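Local atomic coordinates of lipase (Penicillium expansum, PDB entry 3G7N), a protein that hydrolyses triacylglycerols and other acylglycerol lipids, releasing free fatty acids, as a secreted alkaline lipase. Residues T206-S211 / T217-G222; L137-H142 / Q167-F172. One frame throughout, in Å; residues are numbered along the deposited sequence.

Following the chain from the N terminus, contact 2 comes first. Its first segment, 137-142, lies on helix 133-148, which follows the nucleophile Ser-132. The chain then forms strand 154-159 and returns on helix 167-175, where 167-172 closes the loop. Strand 179-185 comes next. Contact 1 opens later, at 206-211, and closes after a five-residue connection at 217-222. The two loops are in series and neither nest nor cross. Their centres lie about 19 Å apart and their nearest atoms about 9 Å, without touching. Contact 2 ties two helices together, whereas contact 1 extends one side of the large mixed sheet.

Contact 1 of 2, residues T206-S211 / T217-G222; sequences TEYYSS and TVKCEG
Tyr-209 and Val-218 form an antiparallel hydrogen-bonded pair between strands 206-210 and 218-219. Val-218 N bonds to Tyr-209 O at 2.9 Å, and Tyr-209 N returns another bond to Val-218 O. A third runs from Cys-220 N to Glu-207 O at 2.8 Å, nearly straight at 163°. The buried side of the contact lies at Glu-207, Tyr-209 and Cys-220. There Tyr-209 CB meets Val-218 CG2 and, also at 3.8 Å, Cys-220 SG. The sulfur is disulfide-bonded to Cys-228. It also lies beside the aliphatic part of Glu-207, with Glu-207 CG 3.8 Å from Cys-220 SG. Glu-207 CG is anti to the backbone N (chi1 -172°) and the chain is extended, which lays CG alongside the sulfur and carries the carboxylate on past it. Its OE2 is hydrogen-bonded to Ser-229 and Asn-184. Water 1 donates to Glu-207 OE1 and to Gly-222 O, bridging the two segments.

This is a beta hairpin toward one side of the mixed alpha/beta-hydrolase sheet. Strand 206-210 pairs with strand 179-185 along its other edge. The hydroxyl of Tyr-209 bonds to Asn-232, and the side chain of Tyr-209 is about 6 Å from that of Asp-188 of the charge relay, without touching it.

The face with Tyr-208 and Lys-219 is more open to solvent, for Lys-219 is exposed and Tyr-208 partly so. The two side chains run alongside each other in the same direction, with Tyr-208 CE1 3.7 Å from Lys-219 CB. The extended lysine passes the phenol, with Lys-219 CE 3.8 Å from Tyr-208 OH. Thr-206 CG2 touches Lys-219 CE at 3.7 Å. Lysine methylenes thus lie along the phenol and against the threonine methyl. At the turn end Ser-210 CB meets Thr-217 OG1, whose hydrogen-bond partner is Thr-213 O.

Contact 2 of 2, residues L137-H142 / Q167-F172; sequences LTSIAH and QAWADF
Trp-169 and Ile-140 are brought together by their torsions. The tryptophan CG is roughly anti to the backbone N (chi1 154°), which carries the indole from helix 167-175 across to helix 133-148. Ile-140 CG1 is also anti to its N, and the turn at chi2 of 63° brings CD1 to the six-membered ring. Ile-140 CD1 lies 3.7 Å from Trp-169 CH2 and 3.8 Å from Trp-169 CZ3. The two side chains cross at about a right angle.

The ring also meets the helix backbone. Ser-139 O lies at the edge of the indole and in its plane, 3.5 Å from Trp-169 CZ2 and from CH2. The carbonyl thus faces the slightly positive ring hydrogens, a weakly favourable approach and not a hydrogen bond. That oxygen is hydrogen-bonded to the hydroxyl of Tyr-204. Ser-139 OG is hydrogen-bonded instead to Ala-136 O, within its own helix.

The helices themselves stand well apart, with the nearest CA atoms, Ser-139 to Ala-170 and Ile-140 to Trp-169, 9.7 Å from each other. The indole bridges most of that distance and meets Ile-140 CD1 and Ser-139 O. Only 121 Å² is buried between the segments. An alanine in place of Trp-169 would probably open a gap here, leaving Ile-140 CD1 and Ser-139 O without the indole that meets them. Val-143, further along helix 133-148, also touches the indole. Ile-140 also touches Trp-103 of helix 97-120.

All three touching residues are buried. Helix 133-148 follows the nucleophile Ser-132 in the GxSxG elbow, and the Ser-139 side chain is about 11 Å from that of Ser-132. Trp-169 thus packs helix 167-175 against the helix after the nucleophile elbow of the alpha/beta-hydrolase fold, within the class 3 lipase domain.

Contact 1 of 2, residues T206-S211 / T217-G222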
ATOM      1  N   THR A 206       6.837  -8.118   4.072  1.00 10.65           N
ATOM      2  CA  THR A 206       7.507  -9.091   3.214  1.00 10.51           C
ATOM      3  C   THR A 206       7.571  -8.510   1.805  1.00 10.21           C
ATOM      4  O   THR A 206       6.547  -8.128   1.245  1.00 10.41           O
ATOM      5  CB  THR A 206       6.724 -10.417   3.162  1.00 13.05           C
ATOM      6  OG1 THR A 206       6.623 -10.953   4.488  1.00 14.61           O
ATOM      7  CG2 THR A 206       7.409 -11.425   2.261  1.00 15.04           C
ATOM      8  N   GLU A 207       8.779  -8.392   1.266  1.00  9.63           N
ATOM      9  CA  GLU A 207       8.935  -7.861  -0.073  1.00  9.23           C
ATOM     10  C   GLU A 207       8.804  -8.962  -1.095  1.00  9.82           C
ATOM     11  O   GLU A 207       9.350 -10.053  -0.907  1.00 11.26           O
ATOM     12  CB  GLU A 207      10.284  -7.141  -0.241  1.00 10.72           C
ATOM     13  CG  GLU A 207      10.383  -6.393  -1.588  1.00 10.81           C
ATOM     14  CD  GLU A 207      11.704  -5.677  -1.853  1.00 10.54           C
ATOM     15  OE1 GLU A 207      12.631  -5.744  -1.020  1.00 12.50           O
ATOM     16  OE2 GLU A 207      11.803  -5.064  -2.931  1.00 10.20           O
ATOM     17  N   TYR A 208       8.079  -8.686  -2.170  1.00  9.16           N
ATOM     18  CA  TYR A 208       8.027  -9.544  -3.347  1.00 10.14           C
ATOM     19  C   TYR A 208       8.481  -8.708  -4.531  1.00  8.91           C
ATOM     20  O   TYR A 208       8.405  -7.477  -4.492  1.00  9.37           O
ATOM     21  CB  TYR A 208       6.597 -10.025  -3.620  1.00 10.19           C
ATOM     22  CG  TYR A 208       6.031 -10.946  -2.554  1.00 11.42           C
ATOM     23  CD1 TYR A 208       6.186 -12.329  -2.652  1.00 12.88           C
ATOM     24  CD2 TYR A 208       5.451 -10.432  -1.396  1.00 11.83           C
ATOM     25  CE1 TYR A 208       5.766 -13.179  -1.627  1.00 13.22           C
ATOM     26  CE2 TYR A 208       4.957 -11.270  -0.395  1.00 12.86           C
ATOM     27  CZ  TYR A 208       5.187 -12.640  -0.490  1.00 11.84           C
ATOM     28  OH  TYR A 208       4.752 -13.476   0.521  1.00 15.08           O
ATOM     29  N   TYR A 209       8.960  -9.363  -5.587  1.00  9.86           N
ATOM     30  CA  TYR A 209       9.618  -8.649  -6.665  1.00  9.79           C
ATOM     31  C   TYR A 209       9.389  -9.413  -7.958  1.00 10.54           C
ATOM     32  O   TYR A 209       9.359 -10.649  -7.950  1.00 12.87           O
ATOM     33  CB  TYR A 209      11.113  -8.539  -6.345  1.00 10.34           C
ATOM     34  CG  TYR A 209      11.872  -7.535  -7.177  1.00 10.23           C
ATOM     35  CD1 TYR A 209      11.825  -6.176  -6.888  1.00  9.61           C
ATOM     36  CD2 TYR A 209      12.770  -7.962  -8.135  1.00 11.20           C
ATOM     37  CE1 TYR A 209      12.560  -5.267  -7.597  1.00 10.68           C
ATOM     38  CE2 TYR A 209      13.619  -7.050  -8.779  1.00 14.26           C
ATOM     39  CZ  TYR A 209      13.484  -5.697  -8.498  1.00  8.83           C
ATOM     40  OH  TYR A 209      14.304  -4.777  -9.124  1.00 12.24           O
ATOM     41  N   SER A 210       9.174  -8.715  -9.060  1.00 10.04           N
ATOM     42  CA  SER A 210       9.025  -9.403 -10.337  1.00 10.20           C
ATOM     43  C   SER A 210       9.476  -8.508 -11.461  1.00 13.19           C
ATOM     44  O   SER A 210       9.651  -7.293 -11.274  1.00 11.14           O
ATOM     45  CB  SER A 210       7.576  -9.879 -10.573  1.00 12.46           C
ATOM     46  OG  SER A 210       6.793  -8.883 -11.219  1.00 11.93           O
ATOM     47  N   SER A 211       9.560  -9.094 -12.652  1.00 12.55           N
ATOM     48  CA  SER A 211       9.697  -8.324 -13.875  1.00 14.81           C
ATOM     49  C   SER A 211       8.424  -8.414 -14.707  1.00 17.60           C
ATOM     50  O   SER A 211       8.445  -8.135 -15.910  1.00 19.74           O
ATOM     51  CB  SER A 211      10.907  -8.807 -14.692  1.00 18.69           C
ATOM     52  OG  SER A 211      10.799 -10.183 -14.994  1.00 22.08           O
ATOM     53  N   THR A 217       8.473 -13.985 -10.456  1.00 12.56           N
ATOM     54  CA  THR A 217       8.096 -13.500  -9.129  1.00 11.87           C
ATOM     55  C   THR A 217       8.856 -14.190  -8.011  1.00 12.42           C
ATOM     56  O   THR A 217       8.926 -15.431  -7.969  1.00 14.32           O
ATOM     57  CB  THR A 217       6.587 -13.654  -8.889  1.00 13.46           C
ATOM     58  OG1 THR A 217       5.885 -12.843  -9.832  1.00 12.62           O
ATOM     59  CG2 THR A 217       6.221 -13.214  -7.471  1.00 15.32           C
ATOM     60  N   VAL A 218       9.476 -13.405  -7.140  1.00 11.82           N
ATOM     61  CA  VAL A 218      10.209 -13.932  -6.025  1.00 12.75           C
ATOM     62  C   VAL A 218       9.714 -13.370  -4.698  1.00 11.57           C
ATOM     63  O   VAL A 218       9.169 -12.255  -4.645  1.00 11.95           O
ATOM     64  CB  VAL A 218      11.733 -13.693  -6.166  1.00 11.54           C
ATOM     65  CG1 VAL A 218      12.260 -14.384  -7.424  1.00 14.65           C
ATOM     66  CG2 VAL A 218      12.051 -12.194  -6.220  1.00 12.66           C
ATOM     67  N   LYS A 219       9.914 -14.139  -3.633  1.00 12.26           N
ATOM     68  CA  LYS A 219       9.775 -13.661  -2.273  1.00 12.55           C
ATOM     69  C   LYS A 219      11.136 -13.316  -1.727  1.00 14.01           C
ATOM     70  O   LYS A 219      12.062 -14.124  -1.771  1.00 13.63           O
ATOM     71  CB  LYS A 219       9.138 -14.748  -1.406  1.00 13.42           C
ATOM     72  CG  LYS A 219       8.932 -14.356   0.041  1.00 14.07           C
ATOM     73  CD  LYS A 219       8.349 -15.526   0.846  1.00 20.52           C
ATOM     74  CE  LYS A 219       7.780 -15.059   2.175  1.00 23.72           C
ATOM     75  NZ  LYS A 219       7.032 -16.147   2.877  1.00 33.26           N
ATOM     76  N   CYS A 220      11.275 -12.087  -1.262  1.00 12.72           N
ATOM     77  CA  CYS A 220      12.570 -11.549  -0.878  1.00 11.64           C
ATOM     78  C   CYS A 220      12.875 -11.860   0.576  1.00 13.96           C
ATOM     79  O   CYS A 220      11.970 -12.058   1.382  1.00 14.10           O
ATOM     80  CB  CYS A 220      12.567 -10.035  -1.104  1.00 13.75           C
ATOM     81  SG  CYS A 220      12.033  -9.550  -2.760  1.00 13.44           S
ATOM     82  N   GLU A 221      14.159 -11.911   0.907  1.00 14.22           N
ATOM     83  CA  GLU A 221      14.593 -12.171   2.268  1.00 15.92           C
ATOM     84  C   GLU A 221      14.892 -10.874   2.997  1.00 15.94           C
ATOM     85  O   GLU A 221      15.746 -10.094   2.568  1.00 17.54           O
ATOM     86  CB  GLU A 221      15.851 -13.054   2.256  1.00 18.53           C
ATOM     87  CG  GLU A 221      15.733 -14.302   1.397  1.00 28.58           C
ATOM     88  CD  GLU A 221      17.088 -14.936   1.102  1.00 39.36           C
ATOM     89  OE1 GLU A 221      18.008 -14.777   1.940  1.00 40.18           O
ATOM     90  OE2 GLU A 221      17.221 -15.619   0.058  1.00 29.46           O
ATOM     91  N   GLY A 222      14.167 -10.622   4.079  1.00 15.01           N
ATOM     92  CA  GLY A 222      14.377  -9.415   4.856  1.00 16.45           C
ATOM     93  C   GLY A 222      13.868  -8.188   4.102  1.00 12.65           C
ATOM     94  O   GLY A 222      13.072  -8.301   3.159  1.00 13.39           O
TER
HETATM   95  O   HOH W   1      13.932  -7.489   0.607  1.00 12.55           O
HETATM   96  O   HOH W   2      10.818  -9.856   2.624  1.00 14.18           O

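Contact 2 of 2, residues L137-H142 / Q167-F172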
ATOM      1  N   LEU A 137       0.878   5.183   1.586  1.00  6.30           N
ATOM      2  CA  LEU A 137      -0.342   5.332   2.370  1.00  7.48           C
ATOM      3  C   LEU A 137      -0.840   3.988   2.895  1.00  7.50           C
ATOM      4  O   LEU A 137      -1.297   3.900   4.037  1.00  8.10           O
ATOM      5  CB  LEU A 137      -1.440   6.043   1.568  1.00  6.76           C
ATOM      6  CG  LEU A 137      -1.165   7.523   1.265  1.00  7.76           C
ATOM      7  CD1 LEU A 137      -2.055   8.041   0.125  1.00  9.80           C
ATOM      8  CD2 LEU A 137      -1.326   8.361   2.527  1.00  9.49           C
ATOM      9  N   THR A 138      -0.751   2.942   2.073  1.00  6.61           N
ATOM     10  CA  THR A 138      -1.175   1.610   2.476  1.00  7.57           C
ATOM     11  C   THR A 138      -0.319   1.095   3.633  1.00  6.30           C
ATOM     12  O   THR A 138      -0.829   0.358   4.506  1.00  7.15           O
ATOM     13  CB  THR A 138      -1.079   0.663   1.272  1.00  7.40           C
ATOM     14  OG1 THR A 138      -2.057   1.039   0.308  1.00  8.45           O
ATOM     15  CG2 THR A 138      -1.320  -0.795   1.644  1.00  7.49           C
ATOM     16  N   SER A 139       0.943   1.510   3.719  1.00  7.40           N
ATOM     17  CA  SER A 139       1.786   1.075   4.828  1.00  7.09           C
ATOM     18  C   SER A 139       1.352   1.660   6.161  1.00  8.38           C
ATOM     19  O   SER A 139       1.572   1.029   7.209  1.00  9.62           O
ATOM     20  CB  SER A 139       3.276   1.321   4.534  1.00  9.14           C
ATOM     21  OG  SER A 139       3.648   2.673   4.698  1.00  9.79           O
ATOM     22  N   ILE A 140       0.709   2.821   6.152  1.00  7.30           N
ATOM     23  CA  ILE A 140       0.072   3.327   7.357  1.00  9.17           C
ATOM     24  C   ILE A 140      -1.341   2.791   7.517  1.00  7.68           C
ATOM     25  O   ILE A 140      -1.740   2.448   8.642  1.00  9.48           O
ATOM     26  CB  ILE A 140       0.156   4.880   7.470  1.00 12.99           C
ATOM     27  CG1 ILE A 140      -0.488   5.355   8.783  1.00 13.57           C
ATOM     28  CG2 ILE A 140      -0.385   5.582   6.243  1.00 13.74           C
ATOM     29  CD1 ILE A 140       0.220   4.847  10.043  1.00 23.86           C
ATOM     30  N   ALA A 141      -2.091   2.649   6.416  1.00  7.90           N
ATOM     31  CA  ALA A 141      -3.415   2.016   6.489  1.00  8.00           C
ATOM     32  C   ALA A 141      -3.391   0.655   7.161  1.00  7.17           C
ATOM     33  O   ALA A 141      -4.292   0.318   7.942  1.00  8.69           O
ATOM     34  CB  ALA A 141      -4.038   1.892   5.094  1.00  9.10           C
ATOM     35  N   HIS A 142      -2.360  -0.124   6.896  1.00  7.89           N
ATOM     36  CA  HIS A 142      -2.216  -1.442   7.493  1.00  9.08           C
ATOM     37  C   HIS A 142      -2.265  -1.356   9.029  1.00  9.64           C
ATOM     38  O   HIS A 142      -2.998  -2.093   9.693  1.00  9.97           O
ATOM     39  CB  HIS A 142      -0.896  -2.077   7.043  1.00  8.98           C
ATOM     40  CG  HIS A 142      -0.675  -3.446   7.597  1.00  8.35           C
ATOM     41  ND1 HIS A 142      -1.353  -4.544   7.126  1.00 10.31           N
ATOM     42  CD2 HIS A 142       0.118  -3.881   8.610  1.00 10.08           C
ATOM     43  CE1 HIS A 142      -0.989  -5.606   7.829  1.00  9.50           C
ATOM     44  NE2 HIS A 142      -0.071  -5.239   8.705  1.00  9.78           N
ATOM     45  N   GLN A 167      13.146   3.222  12.598  1.00 15.31           N
ATOM     46  CA  GLN A 167      13.141   1.811  12.953  1.00 15.37           C
ATOM     47  C   GLN A 167      12.011   1.460  13.918  1.00 14.18           C
ATOM     48  O   GLN A 167      11.418   0.391  13.820  1.00 13.20           O
ATOM     49  CB  GLN A 167      14.483   1.383  13.550  1.00 15.68           C
ATOM     50  CG  GLN A 167      14.592  -0.127  13.783  1.00 18.83           C
ATOM     51  CD  GLN A 167      14.681  -0.917  12.495  1.00 26.70           C
ATOM     52  OE1 GLN A 167      15.563  -0.678  11.668  1.00 26.46           O
ATOM     53  NE2 GLN A 167      13.723  -1.810  12.278  1.00 23.21           N
ATOM     54  N   ALA A 168      11.685   2.374  14.819  1.00 13.79           N
ATOM     55  CA  ALA A 168      10.600   2.110  15.767  1.00 15.16           C
ATOM     56  C   ALA A 168       9.262   1.985  15.015  1.00 14.75           C
ATOM     57  O   ALA A 168       8.451   1.110  15.314  1.00 13.32           O
ATOM     58  CB  ALA A 168      10.532   3.196  16.833  1.00 16.36           C
ATOM     59  N   TRP A 169       9.093   2.791  13.967  1.00 13.24           N
ATOM     60  CA  TRP A 169       7.916   2.681  13.101  1.00 12.16           C
ATOM     61  C   TRP A 169       7.861   1.314  12.438  1.00 10.49           C
ATOM     62  O   TRP A 169       6.844   0.614  12.511  1.00 11.23           O
ATOM     63  CB  TRP A 169       7.949   3.773  12.025  1.00 11.28           C
ATOM     64  CG  TRP A 169       7.198   3.389  10.786  1.00 10.51           C
ATOM     65  CD1 TRP A 169       7.737   3.027   9.589  1.00 10.12           C
ATOM     66  CD2 TRP A 169       5.784   3.201  10.675  1.00  9.05           C
ATOM     67  NE1 TRP A 169       6.738   2.652   8.720  1.00 10.92           N
ATOM     68  CE2 TRP A 169       5.529   2.774   9.354  1.00  9.32           C
ATOM     69  CE3 TRP A 169       4.710   3.387  11.548  1.00 11.83           C
ATOM     70  CZ2 TRP A 169       4.238   2.459   8.909  1.00 11.20           C
ATOM     71  CZ3 TRP A 169       3.437   3.042  11.115  1.00 11.04           C
ATOM     72  CH2 TRP A 169       3.208   2.633   9.790  1.00 11.12           C
ATOM     73  N   ALA A 170       8.975   0.887  11.849  1.00 10.22           N
ATOM     74  CA  ALA A 170       8.984  -0.382  11.148  1.00 11.85           C
ATOM     75  C   ALA A 170       8.677  -1.536  12.103  1.00 12.23           C
ATOM     76  O   ALA A 170       7.963  -2.486  11.770  1.00 12.56           O
ATOM     77  CB  ALA A 170      10.308  -0.591  10.421  1.00 12.15           C
ATOM     78  N   ASP A 171       9.221  -1.428  13.314  1.00 14.12           N
ATOM     79  CA  ASP A 171       9.009  -2.454  14.334  1.00 15.87           C
ATOM     80  C   ASP A 171       7.546  -2.506  14.756  1.00 12.83           C
ATOM     81  O   ASP A 171       6.994  -3.584  14.970  1.00 14.76           O
ATOM     82  CB  ASP A 171       9.893  -2.199  15.561  1.00 17.65           C
ATOM     83  CG  ASP A 171      11.373  -2.395  15.274  1.00 25.28           C
ATOM     84  OD1 ASP A 171      11.710  -3.083  14.290  1.00 20.96           O
ATOM     85  OD2 ASP A 171      12.199  -1.977  16.115  1.00 25.94           O
ATOM     86  N   PHE A 172       6.936  -1.336  14.864  1.00 12.00           N
ATOM     87  CA  PHE A 172       5.518  -1.252  15.176  1.00 12.90           C
ATOM     88  C   PHE A 172       4.659  -1.849  14.063  1.00 12.57           C
ATOM     89  O   PHE A 172       3.713  -2.592  14.324  1.00 13.27           O
ATOM     90  CB  PHE A 172       5.111   0.184  15.473  1.00 14.18           C
ATOM     91  CG  PHE A 172       3.722   0.320  16.004  1.00 13.56           C
ATOM     92  CD1 PHE A 172       3.356  -0.316  17.191  1.00 17.50           C
ATOM     93  CD2 PHE A 172       2.784   1.099  15.350  1.00 17.21           C
ATOM     94  CE1 PHE A 172       2.069  -0.195  17.688  1.00 20.11           C
ATOM     95  CE2 PHE A 172       1.497   1.221  15.849  1.00 17.62           C
ATOM     96  CZ  PHE A 172       1.182   0.646  17.069  1.00 18.13           C
TER